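Local atomic coordinates of adenylyltransferase and sulfurtransferase uba4 (Chaetomium thermophilum, PDB entry 6YUB), a protein that probably activates a ubiquitin-like sulfur-carrier protein by C-terminal adenylation and helps load it with sulfur, for tRNA wobble-uridine thiolation and molybdenum cofactor synthesis. Residues Leu167-Gly175 / Arg275-Ser286; Met24-Ala35 / Ala222-Leu230. All blocks are in the same frame, centred on the assembly; numbering follows the deposited sequence.

Contact 1: Leu167-Gly175 / Arg275-Ser286. With ZN (zinc ion), chain E.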
loop_
_atom_site.group_PDB
_atom_site.type_symbol
_atom_site.label_atom_id
_atom_site.label_comp_id
_atom_site.label_asym_id
_atom_site.label_seq_id
_atom_site.Cartn_x
_atom_site.Cartn_y
_atom_site.Cartn_z
ATOM N N LEU B 167 -7.563 -12.446 -12.200
ATOM C CA LEU B 167 -7.678 -13.826 -12.650
ATOM C C LEU B 167 -8.628 -13.915 -13.835
ATOM O O LEU B 167 -9.559 -13.114 -13.975
ATOM C CB LEU B 167 -8.177 -14.737 -11.514
ATOM C CG LEU B 167 -7.323 -14.760 -10.248
ATOM C CD1 LEU B 167 -8.118 -15.301 -9.065
ATOM C CD2 LEU B 167 -6.064 -15.589 -10.472
ATOM N N ASN B 168 -8.382 -14.909 -14.683
ATOM C CA ASN B 168 -9.256 -15.229 -15.811
ATOM C C ASN B 168 -9.563 -13.987 -16.641
ATOM O O ASN B 168 -10.698 -13.758 -17.065
ATOM C CB ASN B 168 -10.544 -15.892 -15.323
ATOM C CG ASN B 168 -11.331 -16.535 -16.448
ATOM O OD1 ASN B 168 -10.758 -17.069 -17.395
ATOM N ND2 ASN B 168 -12.659 -16.484 -16.348
ATOM N N CYS B 169 -8.535 -13.176 -16.880
ATOM C CA CYS B 169 -8.679 -11.947 -17.653
ATOM C C CYS B 169 -7.576 -11.902 -18.697
ATOM O O CYS B 169 -6.385 -11.912 -18.330
ATOM C CB CYS B 169 -8.615 -10.721 -16.738
ATOM S SG CYS B 169 -9.021 -9.164 -17.562
ATOM N N PRO B 170 -7.906 -11.880 -20.004
ATOM C CA PRO B 170 -9.275 -12.017 -20.538
ATOM C C PRO B 170 -9.799 -13.437 -20.340
ATOM O O PRO B 170 -9.018 -14.380 -20.436
ATOM C CB PRO B 170 -9.116 -11.669 -22.018
ATOM C CG PRO B 170 -7.691 -11.997 -22.338
ATOM C CD PRO B 170 -6.909 -11.698 -21.079
ATOM N N PRO B 171 -11.096 -13.585 -20.066
ATOM C CA PRO B 171 -11.630 -14.922 -19.765
ATOM C C PRO B 171 -11.443 -15.897 -20.916
ATOM O O PRO B 171 -11.531 -15.527 -22.089
ATOM C CB PRO B 171 -13.116 -14.656 -19.481
ATOM C CG PRO B 171 -13.408 -13.354 -20.155
ATOM C CD PRO B 171 -12.148 -12.548 -20.041
ATOM N N THR B 172 -11.188 -17.156 -20.559
ATOM C CA THR B 172 -11.031 -18.243 -21.525
ATOM C C THR B 172 -11.948 -19.394 -21.116
ATOM O O THR B 172 -11.952 -19.782 -19.927
ATOM C CB THR B 172 -9.587 -18.732 -21.590
ATOM O OG1 THR B 172 -8.716 -17.631 -21.867
ATOM C CG2 THR B 172 -9.431 -19.792 -22.675
ATOM N N PRO B 173 -12.704 -19.984 -22.040
ATOM C CA PRO B 173 -13.621 -21.068 -21.663
ATOM C C PRO B 173 -12.918 -22.205 -20.929
ATOM O O PRO B 173 -11.741 -22.500 -21.164
ATOM C CB PRO B 173 -14.190 -21.538 -23.010
ATOM C CG PRO B 173 -14.091 -20.342 -23.896
ATOM C CD PRO B 173 -12.845 -19.602 -23.460
ATOM N N GLN B 174 -13.671 -22.844 -20.039
ATOM C CA GLN B 174 -13.177 -23.988 -19.286
ATOM C C GLN B 174 -12.683 -25.082 -20.225
ATOM O O GLN B 174 -13.335 -25.407 -21.221
ATOM C CB GLN B 174 -14.301 -24.519 -18.392
ATOM C CG GLN B 174 -13.927 -25.646 -17.453
ATOM C CD GLN B 174 -15.155 -26.287 -16.817
ATOM O OE1 GLN B 174 -16.234 -26.311 -17.412
ATOM N NE2 GLN B 174 -14.998 -26.800 -15.601
ATOM N N GLY B 175 -11.517 -25.644 -19.908
ATOM C CA GLY B 175 -10.981 -26.769 -20.642
ATOM C C GLY B 175 -10.079 -26.426 -21.810
ATOM O O GLY B 175 -9.374 -27.315 -22.308
ATOM N N ARG B 275 -2.810 -20.634 -17.009
ATOM C CA ARG B 275 -3.738 -21.720 -16.726
ATOM C C ARG B 275 -3.002 -23.054 -16.691
ATOM O O ARG B 275 -2.223 -23.372 -17.590
ATOM C CB ARG B 275 -4.842 -21.751 -17.787
ATOM C CG ARG B 275 -5.625 -23.057 -17.836
ATOM C CD ARG B 275 -6.799 -22.954 -18.798
ATOM N NE ARG B 275 -7.827 -22.043 -18.298
ATOM C CZ ARG B 275 -8.911 -21.689 -18.981
ATOM N NH1 ARG B 275 -9.114 -22.159 -20.204
ATOM N NH2 ARG B 275 -9.790 -20.856 -18.442
ATOM N N LYS B 276 -3.249 -23.826 -15.638
ATOM C CA LYS B 276 -2.672 -25.159 -15.529
ATOM C C LYS B 276 -3.512 -26.162 -16.309
ATOM O O LYS B 276 -4.746 -26.132 -16.268
ATOM C CB LYS B 276 -2.569 -25.587 -14.063
ATOM C CG LYS B 276 -1.361 -25.002 -13.335
ATOM C CD LYS B 276 -1.200 -25.595 -11.938
ATOM C CE LYS B 276 -0.824 -27.074 -11.984
ATOM N NZ LYS B 276 -1.573 -27.862 -10.960
ATOM N N LYS B 277 -2.832 -27.057 -17.027
ATOM C CA LYS B 277 -3.534 -28.017 -17.868
ATOM C C LYS B 277 -4.361 -28.991 -17.041
ATOM O O LYS B 277 -5.368 -29.515 -17.529
ATOM C CB LYS B 277 -2.531 -28.775 -18.743
ATOM C CG LYS B 277 -3.177 -29.565 -19.870
ATOM C CD LYS B 277 -2.224 -29.777 -21.040
ATOM C CE LYS B 277 -1.101 -30.745 -20.697
ATOM N NZ LYS B 277 -0.444 -31.283 -21.925
ATOM N N ASP B 278 -3.969 -29.234 -15.792
ATOM C CA ASP B 278 -4.642 -30.202 -14.937
ATOM C C ASP B 278 -5.402 -29.537 -13.790
ATOM O O ASP B 278 -5.626 -30.148 -12.747
ATOM C CB ASP B 278 -3.644 -31.208 -14.373
ATOM C CG ASP B 278 -2.668 -30.571 -13.395
ATOM O OD1 ASP B 278 -2.433 -29.345 -13.501
ATOM O OD2 ASP B 278 -2.144 -31.296 -12.522
ATOM N N CYS B 279 -5.810 -28.279 -13.970
ATOM C CA CYS B 279 -6.517 -27.577 -12.908
ATOM C C CYS B 279 -7.899 -28.183 -12.704
ATOM O O CYS B 279 -8.635 -28.410 -13.668
ATOM C CB CYS B 279 -6.646 -26.092 -13.227
ATOM S SG CYS B 279 -7.798 -25.245 -12.116
ATOM N N PHE B 280 -8.250 -28.428 -11.441
ATOM C CA PHE B 280 -9.546 -29.015 -11.116
ATOM C C PHE B 280 -10.694 -28.261 -11.777
ATOM O O PHE B 280 -11.681 -28.875 -12.202
ATOM C CB PHE B 280 -9.728 -29.041 -9.594
ATOM C CG PHE B 280 -11.113 -29.421 -9.148
ATOM C CD1 PHE B 280 -11.489 -30.748 -9.073
ATOM C CD2 PHE B 280 -12.030 -28.447 -8.791
ATOM C CE1 PHE B 280 -12.762 -31.101 -8.659
ATOM C CE2 PHE B 280 -13.310 -28.797 -8.377
ATOM C CZ PHE B 280 -13.669 -30.123 -8.314
ATOM N N ALA B 281 -10.578 -26.936 -11.886
ATOM C CA ALA B 281 -11.685 -26.096 -12.326
ATOM C C ALA B 281 -11.603 -25.703 -13.797
ATOM O O ALA B 281 -12.582 -25.868 -14.532
ATOM C CB ALA B 281 -11.751 -24.829 -11.457
ATOM N N CYS B 282 -10.461 -25.167 -14.240
ATOM C CA CYS B 282 -10.328 -24.657 -15.597
ATOM C C CYS B 282 -9.465 -25.536 -16.490
ATOM O O CYS B 282 -9.308 -25.225 -17.675
ATOM C CB CYS B 282 -9.756 -23.230 -15.571
ATOM S SG CYS B 282 -8.125 -23.048 -14.789
ATOM N N GLY B 283 -8.920 -26.629 -15.970
ATOM C CA GLY B 283 -8.007 -27.455 -16.723
ATOM C C GLY B 283 -8.701 -28.397 -17.686
ATOM O O GLY B 283 -9.922 -28.411 -17.835
ATOM N N GLU B 284 -7.879 -29.203 -18.358
ATOM C CA GLU B 284 -8.388 -30.201 -19.288
ATOM C C GLU B 284 -9.200 -31.251 -18.540
ATOM O O GLU B 284 -8.876 -31.621 -17.409
ATOM C CB GLU B 284 -7.224 -30.857 -20.032
ATOM C CG GLU B 284 -7.608 -31.604 -21.298
ATOM C CD GLU B 284 -6.394 -32.045 -22.098
ATOM O OE1 GLU B 284 -5.445 -32.594 -21.493
ATOM O OE2 GLU B 284 -6.383 -31.831 -23.329
ATOM N N ASN B 285 -10.268 -31.723 -19.180
ATOM C CA ASN B 285 -11.110 -32.785 -18.628
ATOM C C ASN B 285 -11.742 -32.384 -17.298
ATOM O O ASN B 285 -12.081 -33.243 -16.475
ATOM C CB ASN B 285 -10.316 -34.085 -18.454
ATOM C CG ASN B 285 -9.717 -34.575 -19.749
ATOM O OD1 ASN B 285 -10.347 -34.496 -20.803
ATOM N ND2 ASN B 285 -8.489 -35.082 -19.682
ATOM N N SER B 286 -11.905 -31.084 -17.070
ATOM C CA SER B 286 -12.552 -30.627 -15.849
ATOM C C SER B 286 -13.961 -31.201 -15.755
ATOM O O SER B 286 -14.695 -31.253 -16.744
ATOM C CB SER B 286 -12.602 -29.099 -15.808
ATOM O OG SER B 286 -13.118 -28.650 -14.572
HETATM ZN ZN ZN E . -7.549 -22.986 -12.661
#

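Contact 2: Met24-Ala35 / Ala222-Leu230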
loop_
_atom_site.group_PDB
_atom_site.type_symbol
_atom_site.label_atom_id
_atom_site.label_comp_id
_atom_site.label_asym_id
_atom_site.label_seq_id
_atom_site.Cartn_x
_atom_site.Cartn_y
_atom_site.Cartn_z
ATOM N N MET B 24 -7.560 7.745 -21.167
ATOM C CA MET B 24 -8.934 7.759 -20.673
ATOM C C MET B 24 -9.830 8.442 -21.700
ATOM O O MET B 24 -10.463 7.769 -22.520
ATOM C CB MET B 24 -9.011 8.464 -19.319
ATOM C CG MET B 24 -10.409 8.506 -18.722
ATOM S SD MET B 24 -11.063 6.868 -18.329
ATOM C CE MET B 24 -10.461 6.649 -16.663
ATOM N N GLY B 25 -9.883 9.772 -21.671
ATOM C CA GLY B 25 -10.670 10.516 -22.626
ATOM C C GLY B 25 -12.151 10.175 -22.579
ATOM O O GLY B 25 -12.662 9.566 -21.626
ATOM N N LYS B 26 -12.853 10.584 -23.637
ATOM C CA LYS B 26 -14.290 10.359 -23.721
ATOM C C LYS B 26 -14.604 8.876 -23.888
ATOM O O LYS B 26 -15.500 8.344 -23.224
ATOM C CB LYS B 26 -14.871 11.166 -24.885
ATOM C CG LYS B 26 -16.384 11.084 -25.002
ATOM C CD LYS B 26 -16.879 11.784 -26.257
ATOM N N GLU B 27 -13.873 8.193 -24.774
ATOM C CA GLU B 27 -14.086 6.761 -24.953
ATOM C C GLU B 27 -13.875 6.012 -23.645
ATOM O O GLU B 27 -14.650 5.109 -23.302
ATOM C CB GLU B 27 -13.154 6.228 -26.039
ATOM N N GLY B 28 -12.834 6.380 -22.896
ATOM C CA GLY B 28 -12.588 5.725 -21.624
ATOM C C GLY B 28 -13.717 5.947 -20.637
ATOM O O GLY B 28 -14.111 5.032 -19.913
ATOM N N GLN B 29 -14.263 7.168 -20.606
ATOM C CA GLN B 29 -15.328 7.477 -19.662
ATOM C C GLN B 29 -16.611 6.737 -20.012
ATOM O O GLN B 29 -17.292 6.211 -19.125
ATOM C CB GLN B 29 -15.574 8.987 -19.629
ATOM C CG GLN B 29 -16.507 9.416 -18.516
ATOM C CD GLN B 29 -15.957 9.078 -17.146
ATOM O OE1 GLN B 29 -14.804 9.372 -16.841
ATOM N NE2 GLN B 29 -16.777 8.441 -16.317
ATOM N N LEU B 30 -16.974 6.700 -21.297
ATOM C CA LEU B 30 -18.166 5.965 -21.702
ATOM C C LEU B 30 -18.049 4.484 -21.371
ATOM O O LEU B 30 -19.056 3.841 -21.051
ATOM C CB LEU B 30 -18.419 6.148 -23.197
ATOM C CG LEU B 30 -18.906 7.527 -23.638
ATOM C CD1 LEU B 30 -18.890 7.638 -25.155
ATOM C CD2 LEU B 30 -20.302 7.807 -23.093
ATOM N N ARG B 31 -16.837 3.928 -21.442
ATOM C CA ARG B 31 -16.646 2.520 -21.110
ATOM C C ARG B 31 -16.909 2.263 -19.632
ATOM O O ARG B 31 -17.432 1.204 -19.260
ATOM C CB ARG B 31 -15.240 2.072 -21.493
ATOM C CG ARG B 31 -15.094 1.783 -22.974
ATOM C CD ARG B 31 -13.642 1.600 -23.379
ATOM N NE ARG B 31 -13.508 1.481 -24.828
ATOM C CZ ARG B 31 -12.354 1.316 -25.469
ATOM N NH1 ARG B 31 -11.218 1.250 -24.789
ATOM N NH2 ARG B 31 -12.340 1.219 -26.790
ATOM N N LEU B 32 -16.538 3.210 -18.765
ATOM C CA LEU B 32 -16.907 3.086 -17.358
ATOM C C LEU B 32 -18.420 3.185 -17.183
ATOM O O LEU B 32 -19.036 2.363 -16.494
ATOM C CB LEU B 32 -16.201 4.160 -16.533
ATOM C CG LEU B 32 -14.681 4.092 -16.477
ATOM C CD1 LEU B 32 -14.128 5.308 -15.738
ATOM C CD2 LEU B 32 -14.214 2.793 -15.826
ATOM N N MET B 33 -19.039 4.174 -17.825
ATOM C CA MET B 33 -20.465 4.428 -17.635
ATOM C C MET B 33 -21.337 3.336 -18.240
ATOM O O MET B 33 -22.475 3.162 -17.804
ATOM C CB MET B 33 -20.835 5.780 -18.242
ATOM C CG MET B 33 -20.127 6.954 -17.591
ATOM S SD MET B 33 -20.257 8.474 -18.556
ATOM C CE MET B 33 -22.032 8.621 -18.736
ATOM N N ASN B 34 -20.837 2.607 -19.233
ATOM C CA ASN B 34 -21.566 1.483 -19.809
ATOM C C ASN B 34 -21.218 0.159 -19.147
ATOM O O ASN B 34 -21.719 -0.881 -19.582
ATOM C CB ASN B 34 -21.284 1.399 -21.315
ATOM C CG ASN B 34 -21.952 2.520 -22.091
ATOM O OD1 ASN B 34 -23.093 2.890 -21.809
ATOM N ND2 ASN B 34 -21.240 3.073 -23.069
ATOM N N ALA B 35 -20.394 0.175 -18.106
ATOM C CA ALA B 35 -19.921 -1.045 -17.474
ATOM C C ALA B 35 -20.801 -1.428 -16.290
ATOM O O ALA B 35 -21.518 -0.605 -15.720
ATOM C CB ALA B 35 -18.470 -0.882 -17.011
ATOM N N ALA B 222 -10.093 -2.745 -11.749
ATOM C CA ALA B 222 -11.362 -2.792 -12.464
ATOM C C ALA B 222 -11.460 -1.661 -13.477
ATOM O O ALA B 222 -11.949 -1.857 -14.596
ATOM C CB ALA B 222 -12.527 -2.726 -11.477
ATOM N N ILE B 223 -11.002 -0.464 -13.098
ATOM C CA ILE B 223 -11.012 0.668 -14.019
ATOM C C ILE B 223 -10.082 0.405 -15.196
ATOM O O ILE B 223 -10.432 0.673 -16.351
ATOM C CB ILE B 223 -10.642 1.964 -13.269
ATOM C CG1 ILE B 223 -11.773 2.347 -12.307
ATOM C CG2 ILE B 223 -10.361 3.092 -14.247
ATOM C CD1 ILE B 223 -11.431 3.476 -11.347
ATOM N N LYS B 224 -8.884 -0.124 -14.925
ATOM C CA LYS B 224 -7.970 -0.493 -16.007
ATOM C C LYS B 224 -8.646 -1.423 -17.009
ATOM O O LYS B 224 -8.593 -1.202 -18.225
ATOM C CB LYS B 224 -6.725 -1.181 -15.448
ATOM C CG LYS B 224 -5.706 -0.275 -14.789
ATOM C CD LYS B 224 -4.492 -1.107 -14.385
ATOM C CE LYS B 224 -3.636 -0.405 -13.353
ATOM N NZ LYS B 224 -2.586 -1.326 -12.828
ATOM N N ILE B 225 -9.284 -2.485 -16.502
ATOM C CA ILE B 225 -9.878 -3.491 -17.377
ATOM C C ILE B 225 -10.921 -2.859 -18.288
ATOM O O ILE B 225 -10.918 -3.072 -19.506
ATOM C CB ILE B 225 -10.485 -4.633 -16.540
ATOM C CG1 ILE B 225 -9.374 -5.394 -15.811
ATOM C CG2 ILE B 225 -11.301 -5.561 -17.430
ATOM C CD1 ILE B 225 -9.875 -6.316 -14.716
ATOM N N LEU B 226 -11.828 -2.065 -17.710
ATOM C CA LEU B 226 -12.932 -1.509 -18.482
ATOM C C LEU B 226 -12.450 -0.452 -19.468
ATOM O O LEU B 226 -12.930 -0.395 -20.606
ATOM C CB LEU B 226 -13.978 -0.922 -17.534
ATOM C CG LEU B 226 -14.702 -1.936 -16.645
ATOM C CD1 LEU B 226 -15.483 -1.232 -15.540
ATOM C CD2 LEU B 226 -15.622 -2.818 -17.480
ATOM N N VAL B 227 -11.502 0.391 -19.058
ATOM C CA VAL B 227 -11.084 1.498 -19.911
ATOM C C VAL B 227 -10.277 0.992 -21.103
ATOM O O VAL B 227 -10.483 1.433 -22.240
ATOM C CB VAL B 227 -10.295 2.532 -19.087
ATOM C CG1 VAL B 227 -9.504 3.458 -20.006
ATOM C CG2 VAL B 227 -11.243 3.327 -18.204
ATOM N N SER B 228 -9.352 0.065 -20.868
ATOM C CA SER B 228 -8.532 -0.492 -21.934
ATOM C C SER B 228 -9.088 -1.795 -22.493
ATOM O O SER B 228 -8.440 -2.414 -23.341
ATOM C CB SER B 228 -7.100 -0.719 -21.431
ATOM O OG SER B 228 -6.559 0.463 -20.874
ATOM N N GLN B 229 -10.265 -2.225 -22.042
ATOM C CA GLN B 229 -10.888 -3.451 -22.540
ATOM C C GLN B 229 -9.940 -4.642 -22.413
ATOM O O GLN B 229 -9.806 -5.461 -23.326
ATOM C CB GLN B 229 -11.344 -3.281 -23.990
ATOM C CG GLN B 229 -12.318 -2.145 -24.204
ATOM C CD GLN B 229 -12.928 -2.157 -25.593
ATOM O OE1 GLN B 229 -12.233 -1.989 -26.595
ATOM N NE2 GLN B 229 -14.236 -2.362 -25.656
ATOM N N LEU B 230 -9.271 -4.739 -21.260
ATOM C CA LEU B 230 -8.330 -5.825 -21.034
ATOM C C LEU B 230 -9.027 -7.180 -20.940
ATOM O O LEU B 230 -8.362 -8.211 -21.072
ATOM C CB LEU B 230 -7.531 -5.560 -19.760
ATOM C CG LEU B 230 -6.834 -4.201 -19.687
ATOM C CD1 LEU B 230 -6.114 -4.042 -18.355
ATOM C CD2 LEU B 230 -5.866 -4.019 -20.850
#

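Contact 1: Leu167-Gly175 / Arg275-Ser286
Arg275 holds the backbone at Thr172 and Pro173, tying the loop after strand 161-167 to the loop that brings the second CxxC pair, Cys279 and Cys282, to a four-cysteine zinc site; Cys184 and Cys187 complete the zinc ligands. The closely fitted part of the contact lies round the Arg275 guanidinium, which works through its edge. Its NH2 makes a nearly straight bond to Thr172 O (2.8 Å, 169°), an oxygen lying in the guanidinium plane. NH1 bonds to Pro173 O at 2.8 Å along a more bent path, and a further bond from NH1 goes to Val176 O. Both nitrogens stand above the planes of the carbonyls they meet. A bend at chi3 (-69°) swings the group toward this pair of oxygens. Thr172 CG2 comes within 3.4 Å of NH1, and Cys282 O sits over one face of the guanidinium, toward its rim. Behind Thr172, Asn168 OD1 accepts the Thr172 N-H, while Asn168 ND2 is bonded to Lys150 O. Further along, Gln174 stretches its chain out beside Ala281 and Ser286, and its NE2 meets Ala281 O almost end-on to the carbonyl at 2.8 Å.

The looser side is the one nearer solvent, where the ring of Pro173 and the side chain of Glu284 are exposed and start off away from the partner loop. From this side the partly exposed Gly175 bridges inward by backbone alone: its N bonds to Cys282 O at 3.2 Å, and Gly175 CA makes a C-H...O contact with Gly283 O at 3.4 Å.

Contact 2: Met24-Ala35 / Ala222-Leu230
Met24 meets Val227 where the first segment begins, its side chain crossing that of the valine at about a right angle. Bends at chi2 and chi3 curl the thioether back, bringing SD to 3.5 Å from Val227 CG2. One turn on, Gly28 and Val227 have the nearest pair of CA atoms, 4.8 Å apart; a CB on Gly28 would press on Val227 CG1. Arg31 follows, extended from CG to NE across the last turn of the other helix. Its NH1 bonds to Val227 O at 2.7 Å, with that oxygen in the guanidinium plane, while the Gln229 amide stacks over one face, the two planes 17° apart. With an alanine here, Val227 O would probably lose this donor and the Gln229 amide would be freer to turn. Leu32 sends CD2 inward to Val227 CG2 (3.8 Å), with Leu226 CB and Ile223 CG2 a little farther off. Finally Ala35 CB is wedged tightly against both methyls of Leu226, CD1 being 3.3 Å away. Another protein chain of the assembly packs on Met24 and Ile223. The axes of 25-33 and 222-228 approach to 8.2 Å and cross at 116°. This crossing belongs to the Rossmann-like ThiF domain that forms the N-terminal section of the protein, where helix 25-33 leads into strand 36-40 and helix 208-228 packs on strand 127-130 of the same sheet.

Contact 2 is a buried helix-helix crossing, built mainly from aliphatic side chains with a single arginine bond near the end of helix 208-228; contact 1 is a partly buried pairing of irregular loops, where side chains bond to backbone carbonyls of both loops, one of which carries two zinc cysteines. Their centres lie about 26 Å apart and they share no helix or strand, contact 2 being close to the parallel strands 36-40 and 127-130, contact 1 beyond strands 161-167 and 267-271. Even so they meet: Cys169 SG of contact 1 packs 3.7 Å from Leu230 O of contact 2. Another chain reaches contact 2, whereas none touches the segments of contact 1.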